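Local coordinates for protein Polyphosphate:AMP phosphotransferase (Pseudomonas aeruginosa PAO1, PDB 3CZP) that transfers phosphate from inorganic polyphosphate to AMP to make ADP, and less efficiently to GMP, using magnesium as cofactor, at residues 277-282 against 478-483. Numbering follows the deposited sequence.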
loop_
_atom_site.group_PDB
_atom_site.type_symbol
_atom_site.label_atom_id
_atom_site.label_comp_id
_atom_site.label_asym_id
_atom_site.label_seq_id
_atom_site.Cartn_x
_atom_site.Cartn_y
_atom_site.Cartn_z
ATOM N N LYS A 277 -35.068 -4.326 21.980
ATOM C CA LYS A 277 -35.225 -3.289 20.955
ATOM C C LYS A 277 -34.969 -1.900 21.530
ATOM O O LYS A 277 -34.411 -1.049 20.840
ATOM C CB LYS A 277 -36.570 -3.417 20.236
ATOM C CG LYS A 277 -36.774 -4.841 19.723
ATOM C CD LYS A 277 -37.518 -4.965 18.398
ATOM C CE LYS A 277 -37.993 -6.449 18.174
ATOM N NZ LYS A 277 -36.874 -7.470 18.412
ATOM N N GLU A 278 -35.342 -1.699 22.796
ATOM C CA GLU A 278 -35.146 -0.435 23.499
ATOM C C GLU A 278 -33.666 -0.229 23.762
ATOM O O GLU A 278 -33.108 0.817 23.438
ATOM C CB GLU A 278 -35.913 -0.412 24.839
ATOM C CG GLU A 278 -37.456 -0.521 24.709
ATOM C CD GLU A 278 -38.223 -0.262 26.032
ATOM O OE1 GLU A 278 -37.696 0.493 26.883
ATOM O OE2 GLU A 278 -39.357 -0.785 26.212
ATOM N N GLN A 279 -33.043 -1.258 24.338
ATOM C CA GLN A 279 -31.629 -1.219 24.692
ATOM C C GLN A 279 -30.777 -1.110 23.441
ATOM O O GLN A 279 -29.865 -0.300 23.413
ATOM C CB GLN A 279 -31.221 -2.453 25.511
ATOM C CG GLN A 279 -31.731 -2.463 26.954
ATOM C CD GLN A 279 -31.274 -3.694 27.722
ATOM O OE1 GLN A 279 -30.144 -4.166 27.571
ATOM N NE2 GLN A 279 -32.162 -4.229 28.544
ATOM N N LEU A 280 -31.070 -1.900 22.409
ATOM C CA LEU A 280 -30.339 -1.794 21.137
ATOM C C LEU A 280 -30.419 -0.352 20.611
ATOM O O LEU A 280 -29.414 0.238 20.265
ATOM C CB LEU A 280 -30.890 -2.777 20.103
ATOM C CG LEU A 280 -30.179 -2.860 18.751
ATOM C CD1 LEU A 280 -28.890 -3.591 18.932
ATOM C CD2 LEU A 280 -31.066 -3.545 17.637
ATOM N N ALA A 281 -31.625 0.203 20.578
ATOM C CA ALA A 281 -31.859 1.598 20.154
ATOM C C ALA A 281 -31.089 2.625 21.008
ATOM O O ALA A 281 -30.511 3.573 20.483
ATOM C CB ALA A 281 -33.390 1.909 20.176
ATOM N N ALA A 282 -31.112 2.441 22.323
ATOM C CA ALA A 282 -30.400 3.354 23.225
ATOM C C ALA A 282 -28.896 3.305 22.956
ATOM O O ALA A 282 -28.229 4.345 22.844
ATOM C CB ALA A 282 -30.701 3.020 24.707
ATOM N N ALA A 478 -25.951 -10.688 23.386
ATOM C CA ALA A 478 -24.640 -10.499 22.743
ATOM C C ALA A 478 -24.529 -9.147 22.014
ATOM O O ALA A 478 -23.571 -8.373 22.229
ATOM C CB ALA A 478 -24.342 -11.668 21.777
ATOM N N ARG A 479 -25.504 -8.837 21.158
ATOM C CA ARG A 479 -25.453 -7.571 20.420
ATOM C C ARG A 479 -25.385 -6.321 21.302
ATOM O O ARG A 479 -24.579 -5.406 21.055
ATOM C CB ARG A 479 -26.602 -7.453 19.430
ATOM C CG ARG A 479 -26.525 -8.421 18.234
ATOM C CD ARG A 479 -27.907 -8.574 17.634
ATOM N NE ARG A 479 -27.906 -9.566 16.557
ATOM C CZ ARG A 479 -29.017 -9.994 15.944
ATOM N NH1 ARG A 479 -30.199 -9.491 16.273
ATOM N NH2 ARG A 479 -28.950 -10.908 14.978
ATOM N N VAL A 480 -26.234 -6.272 22.316
ATOM C CA VAL A 480 -26.308 -5.106 23.198
ATOM C C VAL A 480 -25.040 -4.983 24.023
ATOM O O VAL A 480 -24.510 -3.909 24.190
ATOM C CB VAL A 480 -27.588 -5.165 24.099
ATOM C CG1 VAL A 480 -27.585 -4.024 25.083
ATOM C CG2 VAL A 480 -28.849 -5.170 23.183
ATOM N N LYS A 481 -24.529 -6.097 24.513
ATOM C CA LYS A 481 -23.273 -6.109 25.262
ATOM C C LYS A 481 -22.068 -5.573 24.429
ATOM O O LYS A 481 -21.255 -4.782 24.919
ATOM C CB LYS A 481 -23.013 -7.520 25.787
ATOM C CG LYS A 481 -21.722 -7.678 26.514
ATOM C CD LYS A 481 -21.641 -8.965 27.284
ATOM C CE LYS A 481 -20.412 -8.978 28.236
ATOM N NZ LYS A 481 -20.547 -9.974 29.340
ATOM N N VAL A 482 -22.016 -5.939 23.154
ATOM C CA VAL A 482 -20.963 -5.465 22.251
ATOM C C VAL A 482 -21.042 -3.947 22.130
ATOM O O VAL A 482 -20.047 -3.231 22.326
ATOM C CB VAL A 482 -21.071 -6.154 20.830
ATOM C CG1 VAL A 482 -20.288 -5.381 19.808
ATOM C CG2 VAL A 482 -20.580 -7.634 20.879
ATOM N N LEU A 483 -22.241 -3.455 21.835
ATOM C CA LEU A 483 -22.438 -2.020 21.692
ATOM C C LEU A 483 -22.121 -1.327 23.030
ATOM O O LEU A 483 -21.346 -0.382 23.063
ATOM C CB LEU A 483 -23.860 -1.695 21.239
ATOM C CG LEU A 483 -24.141 -1.660 19.726
ATOM C CD1 LEU A 483 -25.586 -2.029 19.503
ATOM C CD2 LEU A 483 -23.844 -0.296 19.126
#
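V480 points its side chain at helix segment 277-282 and meets both Q279 and L280. Its CB branches into two methyls that meet different residues. CG1 lies anti to the backbone N (chi1 175°) and meets Q279, 4.0 Å from Q279 CB and 3.6 Å from Q279 OE1. CG2, beside the backbone N, faces the L280 backbone, with L280 N at 4.0 Å. It also lies 4.4 Å from L280 CB. The Q279 chain crosses V480 at about a right angle and runs extended beyond CG. Its OE1 accepts a hydrogen bond from R484 NH1, one residue past segment 478-483, which ties the amide to the partner helix. L280 reaches over with its tip: CD1 packs on L483 CD1 at 3.7 Å. The axes of the two segments come within 9.5 Å and run at 24° to each other. L483 also touches E283, Q284 and L287, so the packing continues along helix 273-292. Within the second PPK2 domain, of the P-loop NTPase clan, helix 475-496 lies between helix 273-292 and the parallel sheet, where A478 and K481 touch edge strand 467-471. Helix 313-321 adjoins both helices through L280 and V482.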